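Putative enoyl-CoA hydratase/isomerase (Acinetobacter baumannii, PDB 3FDU) probably acts on acyl-CoA thioesters as an enoyl-CoA hydratase or isomerase of the crotonase superfamily. Local coordinates at residues K100-A110 against A121-F132; G112-Q120 against E144-Q154. The protein carries 4 engineered substitutions. All coordinates share one frame; numbering follows the deposited sequence.

In the fold
Interaction 1 pairs neighbouring parallel strands of the crotonase core, and interaction 2 packs the helical connection between them against helix 147-155. Their segments alternate along the chain, and their centres lie about 13 Å apart. They also touch directly. Ile104 CG2 meets Leu118 CD2 at 3.6 Å, and Phe132 CE1 meets Leu118 CD1 at 3.9 Å, so Leu118 faces the strands while Leu119 faces the other helix. Both contacts reach the second subunit through its His158. By analogy with other crotonases, the start of helix 113-116 probably borders the acyl-CoA site. A glycerol, probably from the crystallisation liquor, lies about 5 Å from the Glu144 side chain.

Interaction 1 (K100-A110 against A121-F132); sequences KPLIIAVKGVA and ADLVFADNTALF
Strands 102-106 and 123-126 run parallel, their axes 4.6 Å apart at an angle of 16°, and after a register shift of two a second parallel pairing joins Val109 to Leu131 and Ala110 to Phe132. At the start, Asp122 grips Leu102 twice. Asp122 OD2 takes the Leu102 N-H at 2.8 Å on the anti side of the carboxylate, and Asp122 N donates to Leu102 O. Lys211 forms a salt bridge with the same OD2, and Tyr157 of the second subunit binds OD1. Ile103 CG2 lies 3.8 Å from Phe125 CE2, on the face covered by helix 188-200. The first pairing is in the parallel part of the mixed core sheet of the crotonase fold, its strands joined by a right-handed beta-alpha-beta crossover; the second belongs to a separate small sheet. On the other face Val106 CG1, set anti to the backbone N (chi1 178°), reaches Ala130 CB at 3.8 Å and Phe132 CE1 at 3.9 Å. Ala110 CB is 3.7 Å from Phe132 CD1. Asp127 OD1 accepts from Thr129 N in an Asx turn. Thr129 OG1 accepts a hydrogen bond from Gly108 N at 3.0 Å. Lys107 CG lies 3.3 Å from Asp127 OD2, its ammonium in cation-pi contact with Tyr189.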
ATOM      1  N   LYS A 100     -19.549   7.274 -10.891  1.00 19.23           N
ATOM      2  CA  LYS A 100     -18.983   7.213 -12.222  1.00 19.70           C
ATOM      3  C   LYS A 100     -17.467   7.457 -12.147  1.00 18.91           C
ATOM      4  O   LYS A 100     -16.996   7.950 -11.127  1.00 19.58           O
ATOM      5  CB  LYS A 100     -19.633   8.292 -13.116  1.00 19.03           C
ATOM      6  CG  LYS A 100     -21.178   8.008 -13.306  1.00 21.35           C
ATOM      7  CD  LYS A 100     -21.971   9.209 -13.936  1.00 17.23           C
ATOM      8  CE  LYS A 100     -23.483   8.787 -14.111  1.00 21.62           C
ATOM      9  NZ  LYS A 100     -24.166   9.971 -14.757  1.00 23.50           N
ATOM     10  N   PRO A 101     -16.732   7.107 -13.215  1.00 17.97           N
ATOM     11  CA  PRO A 101     -15.274   7.276 -13.097  1.00 17.79           C
ATOM     12  C   PRO A 101     -14.944   8.787 -12.961  1.00 18.17           C
ATOM     13  O   PRO A 101     -15.564   9.629 -13.652  1.00 17.74           O
ATOM     14  CB  PRO A 101     -14.737   6.708 -14.409  1.00 18.47           C
ATOM     15  CG  PRO A 101     -15.886   5.671 -14.889  1.00 17.70           C
ATOM     16  CD  PRO A 101     -17.133   6.473 -14.490  1.00 17.38           C
ATOM     17  N   LEU A 102     -14.006   9.105 -12.061  1.00 17.58           N
ATOM     18  CA  LEU A 102     -13.529  10.492 -11.797  1.00 16.36           C
ATOM     19  C   LEU A 102     -12.042  10.560 -12.162  1.00 17.81           C
ATOM     20  O   LEU A 102     -11.216   9.837 -11.571  1.00 16.17           O
ATOM     21  CB  LEU A 102     -13.713  10.864 -10.321  1.00 16.51           C
ATOM     22  CG  LEU A 102     -13.235  12.284  -9.908  1.00 19.47           C
ATOM     23  CD1 LEU A 102     -13.943  13.397 -10.734  1.00 17.65           C
ATOM     24  CD2 LEU A 102     -13.497  12.517  -8.417  1.00 18.08           C
ATOM     25  N   ILE A 103     -11.699  11.384 -13.162  1.00 16.56           N
ATOM     26  CA  ILE A 103     -10.322  11.554 -13.544  1.00 17.69           C
ATOM     27  C   ILE A 103      -9.911  12.966 -13.168  1.00 17.77           C
ATOM     28  O   ILE A 103     -10.692  13.885 -13.352  1.00 18.76           O
ATOM     29  CB  ILE A 103     -10.104  11.346 -15.070  1.00 18.16           C
ATOM     30  CG1 ILE A 103     -10.626   9.958 -15.527  1.00 15.37           C
ATOM     31  CG2 ILE A 103      -8.638  11.600 -15.484  1.00 17.32           C
ATOM     32  CD1 ILE A 103     -10.638   9.804 -17.054  1.00 17.22           C
ATOM     33  N   ILE A 104      -8.693  13.120 -12.626  1.00 17.79           N
ATOM     34  CA  ILE A 104      -8.130  14.426 -12.309  1.00 16.94           C
ATOM     35  C   ILE A 104      -6.856  14.651 -13.122  1.00 17.28           C
ATOM     36  O   ILE A 104      -6.009  13.738 -13.301  1.00 17.79           O
ATOM     37  CB  ILE A 104      -7.892  14.599 -10.791  1.00 18.09           C
ATOM     38  CG1 ILE A 104      -9.287  14.615 -10.086  1.00 19.37           C
ATOM     39  CG2 ILE A 104      -7.094  15.930 -10.516  1.00 16.13           C
ATOM     40  CD1 ILE A 104      -9.302  14.912  -8.583  1.00 19.59           C
ATOM     41  N   ALA A 105      -6.688  15.863 -13.610  1.00 16.07           N
ATOM     42  CA  ALA A 105      -5.473  16.173 -14.353  1.00 17.27           C
ATOM     43  C   ALA A 105      -4.764  17.341 -13.664  1.00 17.72           C
ATOM     44  O   ALA A 105      -5.377  18.367 -13.469  1.00 18.55           O
ATOM     45  CB  ALA A 105      -5.819  16.562 -15.851  1.00 17.56           C
ATOM     46  N   VAL A 106      -3.479  17.194 -13.345  1.00 17.52           N
ATOM     47  CA  VAL A 106      -2.786  18.199 -12.529  1.00 18.31           C
ATOM     48  C   VAL A 106      -1.660  18.884 -13.325  1.00 17.59           C
ATOM     49  O   VAL A 106      -0.841  18.201 -13.932  1.00 16.90           O
ATOM     50  CB  VAL A 106      -2.162  17.523 -11.260  1.00 17.61           C
ATOM     51  CG1 VAL A 106      -1.387  18.530 -10.400  1.00 19.56           C
ATOM     52  CG2 VAL A 106      -3.281  16.902 -10.428  1.00 18.32           C
ATOM     53  N   LYS A 107      -1.648  20.211 -13.315  1.00 18.01           N
ATOM     54  CA  LYS A 107      -0.515  21.042 -13.760  1.00 18.30           C
ATOM     55  C   LYS A 107      -0.248  22.019 -12.615  1.00 19.11           C
ATOM     56  O   LYS A 107      -1.172  22.373 -11.861  1.00 17.50           O
ATOM     57  CB  LYS A 107      -0.885  21.886 -14.994  1.00 19.42           C
ATOM     58  CG  LYS A 107      -0.993  21.137 -16.307  1.00 23.28           C
ATOM     59  CD  LYS A 107      -1.312  22.086 -17.469  1.00 22.41           C
ATOM     60  CE  LYS A 107      -1.598  21.250 -18.659  1.00 25.11           C
ATOM     61  NZ  LYS A 107      -1.801  22.017 -19.952  1.00 24.32           N
ATOM     62  N   GLY A 108       1.005  22.427 -12.471  1.00 17.87           N
ATOM     63  CA  GLY A 108       1.367  23.432 -11.498  1.00 18.73           C
ATOM     64  C   GLY A 108       1.028  23.063 -10.040  1.00 18.94           C
ATOM     65  O   GLY A 108       1.151  21.910  -9.630  1.00 19.09           O
ATOM     66  N   VAL A 109       0.572  24.036  -9.262  1.00 19.80           N
ATOM     67  CA  VAL A 109       0.394  23.811  -7.805  1.00 20.49           C
ATOM     68  C   VAL A 109      -0.814  22.908  -7.521  1.00 20.12           C
ATOM     69  O   VAL A 109      -1.894  23.047  -8.133  1.00 19.69           O
ATOM     70  CB  VAL A 109       0.333  25.125  -6.978  1.00 20.19           C
ATOM     71  CG1 VAL A 109       1.698  25.951  -7.115  1.00 23.02           C
ATOM     72  CG2 VAL A 109      -0.883  25.965  -7.357  1.00 21.38           C
ATOM     73  N   ALA A 110      -0.625  22.005  -6.564  1.00 19.43           N
ATOM     74  CA  ALA A 110      -1.714  21.159  -6.075  1.00 18.09           C
ATOM     75  C   ALA A 110      -1.454  20.985  -4.609  1.00 17.49           C
ATOM     76  O   ALA A 110      -0.655  20.124  -4.223  1.00 17.29           O
ATOM     77  CB  ALA A 110      -1.656  19.815  -6.762  1.00 18.61           C
ATOM     78  N   ALA A 121     -10.078  10.311  -6.485  1.00 20.37           N
ATOM     79  CA  ALA A 121     -10.203  10.096  -7.919  1.00 18.66           C
ATOM     80  C   ALA A 121      -9.798   8.662  -8.259  1.00 18.71           C
ATOM     81  O   ALA A 121      -8.978   8.085  -7.566  1.00 17.47           O
ATOM     82  CB  ALA A 121      -9.295  11.100  -8.719  1.00 19.13           C
ATOM     83  N   ASP A 122     -10.330   8.117  -9.363  1.00 17.26           N
ATOM     84  CA  ASP A 122      -9.889   6.813  -9.853  1.00 18.02           C
ATOM     85  C   ASP A 122      -8.549   6.818 -10.587  1.00 17.62           C
ATOM     86  O   ASP A 122      -7.772   5.873 -10.469  1.00 16.17           O
ATOM     87  CB  ASP A 122     -10.983   6.264 -10.756  1.00 18.95           C
ATOM     88  CG  ASP A 122     -12.319   6.228 -10.038  1.00 19.75           C
ATOM     89  OD1 ASP A 122     -12.360   5.610  -8.952  1.00 21.32           O
ATOM     90  OD2 ASP A 122     -13.289   6.859 -10.515  1.00 21.91           O
ATOM     91  N   LEU A 123      -8.319   7.870 -11.381  1.00 18.24           N
ATOM     92  CA  LEU A 123      -7.101   8.024 -12.213  1.00 18.57           C
ATOM     93  C   LEU A 123      -6.657   9.485 -12.139  1.00 17.25           C
ATOM     94  O   LEU A 123      -7.488  10.400 -12.083  1.00 16.79           O
ATOM     95  CB  LEU A 123      -7.392   7.713 -13.672  1.00 18.49           C
ATOM     96  CG  LEU A 123      -8.170   6.398 -13.874  1.00 21.17           C
ATOM     97  CD1 LEU A 123      -8.655   6.344 -15.295  1.00 24.16           C
ATOM     98  CD2 LEU A 123      -7.239   5.307 -13.523  1.00 20.66           C
ATOM     99  N   VAL A 124      -5.347   9.665 -12.078  1.00 17.17           N
ATOM    100  CA  VAL A 124      -4.761  10.969 -11.995  1.00 16.11           C
ATOM    101  C   VAL A 124      -3.598  11.091 -12.963  1.00 17.72           C
ATOM    102  O   VAL A 124      -2.698  10.220 -12.971  1.00 17.29           O
ATOM    103  CB  VAL A 124      -4.218  11.235 -10.587  1.00 16.28           C
ATOM    104  CG1 VAL A 124      -3.599  12.631 -10.538  1.00 11.72           C
ATOM    105  CG2 VAL A 124      -5.344  11.142  -9.535  1.00 17.35           C
ATOM    106  N   PHE A 125      -3.638  12.135 -13.804  1.00 17.78           N
ATOM    107  CA  PHE A 125      -2.529  12.408 -14.710  1.00 18.29           C
ATOM    108  C   PHE A 125      -1.893  13.754 -14.343  1.00 18.45           C
ATOM    109  O   PHE A 125      -2.584  14.696 -13.967  1.00 19.97           O
ATOM    110  CB  PHE A 125      -2.990  12.401 -16.185  1.00 19.21           C
ATOM    111  CG  PHE A 125      -3.682  11.120 -16.582  1.00 19.75           C
ATOM    112  CD1 PHE A 125      -2.938   9.927 -16.742  1.00 22.47           C
ATOM    113  CD2 PHE A 125      -5.071  11.082 -16.739  1.00 19.25           C
ATOM    114  CE1 PHE A 125      -3.596   8.709 -17.103  1.00 18.90           C
ATOM    115  CE2 PHE A 125      -5.697   9.893 -17.126  1.00 22.06           C
ATOM    116  CZ  PHE A 125      -4.939   8.710 -17.282  1.00 18.29           C
ATOM    117  N   ALA A 126      -0.579  13.832 -14.415  1.00 18.95           N
ATOM    118  CA  ALA A 126       0.096  15.111 -14.132  1.00 19.55           C
ATOM    119  C   ALA A 126       1.173  15.334 -15.180  1.00 19.93           C
ATOM    120  O   ALA A 126       1.628  14.381 -15.838  1.00 19.49           O
ATOM    121  CB  ALA A 126       0.738  15.060 -12.743  1.00 18.89           C
ATOM    122  N   ASP A 127       1.612  16.581 -15.327  1.00 20.74           N
ATOM    123  CA  ASP A 127       2.817  16.816 -16.105  1.00 21.35           C
ATOM    124  C   ASP A 127       3.928  17.229 -15.122  1.00 21.36           C
ATOM    125  O   ASP A 127       3.689  17.273 -13.901  1.00 18.43           O
ATOM    126  CB  ASP A 127       2.565  17.834 -17.255  1.00 21.38           C
ATOM    127  CG  ASP A 127       2.358  19.282 -16.765  1.00 24.27           C
ATOM    128  OD1 ASP A 127       2.680  19.612 -15.579  1.00 25.80           O
ATOM    129  OD2 ASP A 127       1.894  20.120 -17.598  1.00 25.17           O
ATOM    130  N   ASN A 128       5.143  17.446 -15.651  1.00 19.44           N
ATOM    131  CA  ASN A 128       6.309  17.646 -14.807  1.00 20.56           C
ATOM    132  C   ASN A 128       6.301  19.001 -14.116  1.00 19.50           C
ATOM    133  O   ASN A 128       7.186  19.300 -13.286  1.00 20.71           O
ATOM    134  CB  ASN A 128       7.601  17.493 -15.617  1.00 19.80           C
ATOM    135  CG  ASN A 128       8.759  16.925 -14.776  1.00 23.64           C
ATOM    136  OD1 ASN A 128       8.553  16.135 -13.847  1.00 22.47           O
ATOM    137  ND2 ASN A 128       9.987  17.246 -15.182  1.00 19.55           N
ATOM    138  N   THR A 129       5.340  19.837 -14.477  1.00 19.17           N
ATOM    139  CA  THR A 129       5.218  21.155 -13.817  1.00 20.26           C
ATOM    140  C   THR A 129       4.484  21.052 -12.456  1.00 20.20           C
ATOM    141  O   THR A 129       4.425  22.028 -11.693  1.00 18.73           O
ATOM    142  CB  THR A 129       4.419  22.207 -14.661  1.00 21.58           C
ATOM    143  OG1 THR A 129       3.007  21.897 -14.647  1.00 20.30           O
ATOM    144  CG2 THR A 129       4.914  22.310 -16.128  1.00 22.81           C
ATOM    145  N   ALA A 130       3.928  19.882 -12.162  1.00 19.23           N
ATOM    146  CA  ALA A 130       3.142  19.711 -10.944  1.00 19.63           C
ATOM    147  C   ALA A 130       3.971  19.817  -9.657  1.00 19.97           C
ATOM    148  O   ALA A 130       5.019  19.203  -9.518  1.00 21.15           O
ATOM    149  CB  ALA A 130       2.404  18.409 -10.992  1.00 18.61           C
ATOM    150  N   LEU A 131       3.470  20.593  -8.704  1.00 19.39           N
ATOM    151  CA  LEU A 131       4.155  20.769  -7.443  1.00 19.57           C
ATOM    152  C   LEU A 131       3.139  20.545  -6.333  1.00 19.21           C
ATOM    153  O   LEU A 131       2.195  21.321  -6.185  1.00 20.73           O
ATOM    154  CB  LEU A 131       4.752  22.193  -7.326  1.00 19.81           C
ATOM    155  CG  LEU A 131       6.001  22.429  -8.226  1.00 20.27           C
ATOM    156  CD1 LEU A 131       6.332  23.915  -8.121  1.00 24.22           C
ATOM    157  CD2 LEU A 131       7.221  21.513  -7.866  1.00 21.63           C
ATOM    158  N   PHE A 132       3.360  19.511  -5.551  1.00 19.16           N
ATOM    159  CA  PHE A 132       2.369  19.063  -4.568  1.00 18.25           C
ATOM    160  C   PHE A 132       2.814  19.413  -3.136  1.00 18.25           C
ATOM    161  O   PHE A 132       3.997  19.472  -2.839  1.00 17.21           O
ATOM    162  CB  PHE A 132       2.193  17.549  -4.632  1.00 18.31           C
ATOM    163  CG  PHE A 132       1.813  16.999  -5.999  1.00 18.84           C
ATOM    164  CD1 PHE A 132       0.475  16.809  -6.329  1.00 20.77           C
ATOM    165  CD2 PHE A 132       2.790  16.619  -6.918  1.00 18.96           C
ATOM    166  CE1 PHE A 132       0.110  16.276  -7.573  1.00 20.47           C
ATOM    167  CE2 PHE A 132       2.440  16.091  -8.183  1.00 20.34           C
ATOM    168  CZ  PHE A 132       1.097  15.919  -8.518  1.00 20.78           C
TER

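Interaction 2 (G112-Q120 against E144-Q154); sequences GIGVTILLQ and EGGASQLLVKQ
Leu119 buries the largest area in this contact, pushing its side chain against the side of helix 147-155. Its two methyls divide the work. Leu119 CD1 sits 3.9 Å from Ala147 CB and 4.2 Å from Leu151 CB, whereas Leu119 CD2 reaches Gln154 CB at 4.1 Å. Leu150 CD1 closes in on Leu119 CB at 4.1 Å. Leu150 also crosses the Gln120 side chain at about a right angle, its CD1 touching the amide. Thr116 packs at the start of that helix. Thr116 CG2 is anti to the carbonyl carbon (chi1 62° for OG1) and touches Glu144 O at 3.4 Å. Thr116 OG1 is buried without a hydrogen-bond partner in the model, 3.7 Å from Glu144 OE2. Glu144 brings OE2 near Ile113 CB and crosses Thr116 at about a right angle. The one hydrogen bond across the segments runs from Gln120 NE2 to Gly145 O at 2.9 Å, on a lone pair in the carbonyl plane, and is bent, 134° at the hydrogen. Gln120 NE2 also donates to Thr116 O. The bare CA of Gly145 lets the turn lie close to Thr116 CB. In this crotonase-family subunit, helix 87-97 covers Ile113, Thr116 and Gln120, helix 157-166 packs on Leu151, and strand 102-106 lies under Ile117 and Leu118.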
ATOM      1  N   GLY A 112      -2.716  20.825  -0.396  1.00 18.32           N
ATOM      2  CA  GLY A 112      -3.721  20.602   0.663  1.00 19.08           C
ATOM      3  C   GLY A 112      -4.824  19.726   0.095  1.00 21.14           C
ATOM      4  O   GLY A 112      -4.598  18.555  -0.243  1.00 19.81           O
ATOM      5  N   ILE A 113      -6.022  20.292  -0.043  1.00 21.76           N
ATOM      6  CA  ILE A 113      -7.065  19.625  -0.796  1.00 21.95           C
ATOM      7  C   ILE A 113      -6.678  19.263  -2.262  1.00 21.53           C
ATOM      8  O   ILE A 113      -7.269  18.362  -2.840  1.00 21.57           O
ATOM      9  CB  ILE A 113      -8.343  20.485  -0.830  1.00 23.29           C
ATOM     10  CG1 ILE A 113      -9.481  19.651  -1.435  1.00 26.93           C
ATOM     11  CG2 ILE A 113      -8.125  21.754  -1.662  1.00 21.12           C
ATOM     12  CD1 ILE A 113     -10.711  19.612  -0.606  1.00 28.25           C
ATOM     13  N   GLY A 114      -5.713  19.968  -2.863  1.00 20.59           N
ATOM     14  CA  GLY A 114      -5.203  19.603  -4.199  1.00 19.09           C
ATOM     15  C   GLY A 114      -4.534  18.235  -4.209  1.00 18.18           C
ATOM     16  O   GLY A 114      -4.536  17.557  -5.253  1.00 19.31           O
ATOM     17  N   VAL A 115      -3.995  17.804  -3.071  1.00 16.52           N
ATOM     18  CA  VAL A 115      -3.515  16.429  -2.921  1.00 17.68           C
ATOM     19  C   VAL A 115      -4.619  15.477  -2.374  1.00 17.28           C
ATOM     20  O   VAL A 115      -4.746  14.352  -2.863  1.00 18.12           O
ATOM     21  CB  VAL A 115      -2.303  16.307  -1.954  1.00 17.02           C
ATOM     22  CG1 VAL A 115      -1.917  14.817  -1.692  1.00 18.87           C
ATOM     23  CG2 VAL A 115      -1.052  16.962  -2.528  1.00 19.82           C
ATOM     24  N   THR A 116      -5.361  15.877  -1.329  1.00 16.27           N
ATOM     25  CA  THR A 116      -6.309  14.894  -0.726  1.00 18.59           C
ATOM     26  C   THR A 116      -7.493  14.522  -1.646  1.00 18.47           C
ATOM     27  O   THR A 116      -8.017  13.421  -1.541  1.00 19.59           O
ATOM     28  CB  THR A 116      -6.824  15.354   0.622  1.00 18.57           C
ATOM     29  OG1 THR A 116      -7.544  16.575   0.440  1.00 20.94           O
ATOM     30  CG2 THR A 116      -5.658  15.559   1.620  1.00 20.53           C
ATOM     31  N   ILE A 117      -7.904  15.427  -2.537  1.00 17.30           N
ATOM     32  CA  ILE A 117      -8.925  15.095  -3.517  1.00 18.41           C
ATOM     33  C   ILE A 117      -8.447  14.009  -4.513  1.00 18.86           C
ATOM     34  O   ILE A 117      -9.262  13.241  -5.033  1.00 19.25           O
ATOM     35  CB  ILE A 117      -9.483  16.348  -4.271  1.00 18.85           C
ATOM     36  CG1 ILE A 117     -10.815  15.974  -4.933  1.00 21.13           C
ATOM     37  CG2 ILE A 117      -8.482  16.817  -5.353  1.00 17.88           C
ATOM     38  CD1 ILE A 117     -11.902  16.925  -4.835  1.00 25.44           C
ATOM     39  N   LEU A 118      -7.132  13.912  -4.744  1.00 18.29           N
ATOM     40  CA  LEU A 118      -6.566  12.868  -5.623  1.00 17.46           C
ATOM     41  C   LEU A 118      -6.868  11.485  -5.078  1.00 17.28           C
ATOM     42  O   LEU A 118      -6.993  10.510  -5.840  1.00 16.46           O
ATOM     43  CB  LEU A 118      -5.039  13.026  -5.740  1.00 17.99           C
ATOM     44  CG  LEU A 118      -4.589  14.403  -6.231  1.00 15.90           C
ATOM     45  CD1 LEU A 118      -3.083  14.373  -6.365  1.00 18.47           C
ATOM     46  CD2 LEU A 118      -5.318  14.730  -7.574  1.00 13.26           C
ATOM     47  N   LEU A 119      -6.970  11.396  -3.766  1.00 17.47           N
ATOM     48  CA  LEU A 119      -7.290  10.124  -3.108  1.00 18.89           C
ATOM     49  C   LEU A 119      -8.756   9.733  -3.259  1.00 19.48           C
ATOM     50  O   LEU A 119      -9.130   8.590  -2.921  1.00 20.90           O
ATOM     51  CB  LEU A 119      -6.957  10.166  -1.625  1.00 17.18           C
ATOM     52  CG  LEU A 119      -5.467  10.371  -1.329  1.00 19.74           C
ATOM     53  CD1 LEU A 119      -5.343  10.828   0.159  1.00 19.04           C
ATOM     54  CD2 LEU A 119      -4.609   9.128  -1.627  1.00 15.57           C
ATOM     55  N   GLN A 120      -9.588  10.658  -3.731  1.00 18.42           N
ATOM     56  CA  GLN A 120     -10.933  10.288  -4.163  1.00 18.97           C
ATOM     57  C   GLN A 120     -11.074   9.989  -5.661  1.00 20.57           C
ATOM     58  O   GLN A 120     -12.132   9.539  -6.100  1.00 23.38           O
ATOM     59  CB  GLN A 120     -11.969  11.376  -3.766  1.00 19.37           C
ATOM     60  CG  GLN A 120     -11.715  12.128  -2.454  1.00 19.16           C
ATOM     61  CD  GLN A 120     -11.443  11.245  -1.281  1.00 20.83           C
ATOM     62  OE1 GLN A 120     -12.052  10.178  -1.108  1.00 21.62           O
ATOM     63  NE2 GLN A 120     -10.502  11.664  -0.457  1.00 25.05           N
ATOM     64  N   GLU A 144      -6.998  15.800   6.397  1.00 22.99           N
ATOM     65  CA  GLU A 144      -8.390  15.742   5.907  1.00 25.03           C
ATOM     66  C   GLU A 144      -8.526  14.863   4.667  1.00 24.40           C
ATOM     67  O   GLU A 144      -7.534  14.345   4.164  1.00 24.84           O
ATOM     68  CB  GLU A 144      -9.024  17.138   5.672  1.00 27.89           C
ATOM     69  CG  GLU A 144      -8.103  18.204   5.083  1.00 31.39           C
ATOM     70  CD  GLU A 144      -8.839  19.175   4.135  1.00 39.38           C
ATOM     71  OE1 GLU A 144      -9.619  20.029   4.637  1.00 43.67           O
ATOM     72  OE2 GLU A 144      -8.585  19.139   2.903  1.00 36.05           O
ATOM     73  N   GLY A 145      -9.750  14.673   4.198  1.00 23.20           N
ATOM     74  CA  GLY A 145     -10.008  13.812   3.041  1.00 24.20           C
ATOM     75  C   GLY A 145      -9.769  12.325   3.254  1.00 25.38           C
ATOM     76  O   GLY A 145      -9.693  11.552   2.299  1.00 27.53           O
ATOM     77  N   GLY A 146      -9.629  11.903   4.506  1.00 24.47           N
ATOM     78  CA  GLY A 146      -9.431  10.500   4.791  1.00 23.88           C
ATOM     79  C   GLY A 146      -7.993  10.090   4.600  1.00 22.66           C
ATOM     80  O   GLY A 146      -7.691   8.904   4.609  1.00 22.85           O
ATOM     81  N   ALA A 147      -7.101  11.073   4.445  1.00 21.00           N
ATOM     82  CA  ALA A 147      -5.719  10.813   4.096  1.00 20.98           C
ATOM     83  C   ALA A 147      -4.977  10.048   5.181  1.00 20.93           C
ATOM     84  O   ALA A 147      -4.049   9.279   4.874  1.00 19.93           O
ATOM     85  CB  ALA A 147      -4.980  12.152   3.788  1.00 20.43           C
ATOM     86  N   SER A 148      -5.367  10.237   6.446  1.00 19.41           N
ATOM     87  CA  SER A 148      -4.743   9.432   7.505  1.00 20.60           C
ATOM     88  C   SER A 148      -4.874   7.940   7.235  1.00 19.76           C
ATOM     89  O   SER A 148      -4.048   7.168   7.707  1.00 21.65           O
ATOM     90  CB  SER A 148      -5.293   9.749   8.911  1.00 21.10           C
ATOM     91  OG  SER A 148      -6.700   9.530   8.942  1.00 22.28           O
ATOM     92  N   GLN A 149      -5.880   7.528   6.474  1.00 18.51           N
ATOM     93  CA  GLN A 149      -6.010   6.123   6.105  1.00 18.41           C
ATOM     94  C   GLN A 149      -5.765   5.854   4.620  1.00 18.48           C
ATOM     95  O   GLN A 149      -5.027   4.927   4.297  1.00 18.59           O
ATOM     96  CB  GLN A 149      -7.391   5.525   6.553  1.00 18.06           C
ATOM     97  CG  GLN A 149      -7.499   5.418   8.075  1.00 20.92           C
ATOM     98  CD  GLN A 149      -8.836   4.792   8.529  1.00 26.35           C
ATOM     99  OE1 GLN A 149      -9.432   4.018   7.804  1.00 24.95           O
ATOM    100  NE2 GLN A 149      -9.289   5.154   9.723  1.00 25.55           N
ATOM    101  N   LEU A 150      -6.366   6.657   3.739  1.00 18.41           N
ATOM    102  CA  LEU A 150      -6.190   6.495   2.282  1.00 18.58           C
ATOM    103  C   LEU A 150      -4.762   6.718   1.773  1.00 18.25           C
ATOM    104  O   LEU A 150      -4.302   5.977   0.883  1.00 17.85           O
ATOM    105  CB  LEU A 150      -7.148   7.395   1.494  1.00 18.48           C
ATOM    106  CG  LEU A 150      -8.643   7.179   1.791  1.00 22.58           C
ATOM    107  CD1 LEU A 150      -9.416   8.232   0.973  1.00 22.76           C
ATOM    108  CD2 LEU A 150      -9.055   5.777   1.426  1.00 22.67           C
ATOM    109  N   LEU A 151      -4.054   7.710   2.315  1.00 15.88           N
ATOM    110  CA  LEU A 151      -2.649   7.914   1.867  1.00 16.74           C
ATOM    111  C   LEU A 151      -1.748   6.784   2.419  1.00 16.14           C
ATOM    112  O   LEU A 151      -0.842   6.319   1.754  1.00 17.05           O
ATOM    113  CB  LEU A 151      -2.098   9.296   2.355  1.00 15.16           C
ATOM    114  CG  LEU A 151      -0.726   9.664   1.752  1.00 17.26           C
ATOM    115  CD1 LEU A 151      -0.787   9.769   0.208  1.00 15.48           C
ATOM    116  CD2 LEU A 151      -0.183  11.006   2.340  1.00 17.57           C
ATOM    117  N   VAL A 152      -1.979   6.335   3.655  1.00 16.52           N
ATOM    118  CA  VAL A 152      -1.199   5.187   4.161  1.00 17.62           C
ATOM    119  C   VAL A 152      -1.420   3.957   3.252  1.00 18.49           C
ATOM    120  O   VAL A 152      -0.490   3.202   2.909  1.00 19.91           O
ATOM    121  CB  VAL A 152      -1.619   4.803   5.644  1.00 17.42           C
ATOM    122  CG1 VAL A 152      -1.057   3.411   6.039  1.00 19.68           C
ATOM    123  CG2 VAL A 152      -1.146   5.836   6.601  1.00 16.34           C
ATOM    124  N   LYS A 153      -2.660   3.736   2.845  1.00 18.63           N
ATOM    125  CA  LYS A 153      -2.942   2.598   1.937  1.00 18.97           C
ATOM    126  C   LYS A 153      -2.333   2.786   0.528  1.00 18.98           C
ATOM    127  O   LYS A 153      -1.775   1.854  -0.040  1.00 18.15           O
ATOM    128  CB  LYS A 153      -4.456   2.346   1.841  1.00 19.83           C
ATOM    129  CG  LYS A 153      -5.007   1.655   3.141  1.00 22.40           C
ATOM    130  CD  LYS A 153      -6.551   1.478   3.096  1.00 29.79           C
ATOM    131  CE  LYS A 153      -7.071   1.105   4.503  1.00 34.35           C
ATOM    132  NZ  LYS A 153      -8.561   0.944   4.530  1.00 39.56           N
ATOM    133  N   GLN A 154      -2.436   3.987  -0.024  1.00 17.40           N
ATOM    134  CA  GLN A 154      -2.001   4.253  -1.401  1.00 17.41           C
ATOM    135  C   GLN A 154      -0.465   4.344  -1.494  1.00 17.47           C
ATOM    136  O   GLN A 154       0.139   3.838  -2.451  1.00 16.85           O
ATOM    137  CB  GLN A 154      -2.664   5.540  -1.912  1.00 18.33           C
ATOM    138  CG  GLN A 154      -2.237   5.992  -3.356  1.00 17.04           C
ATOM    139  CD  GLN A 154      -2.641   5.036  -4.475  1.00 16.61           C
ATOM    140  OE1 GLN A 154      -3.708   5.188  -5.052  1.00 18.89           O
ATOM    141  NE2 GLN A 154      -1.772   4.088  -4.823  1.00 16.20           N
TER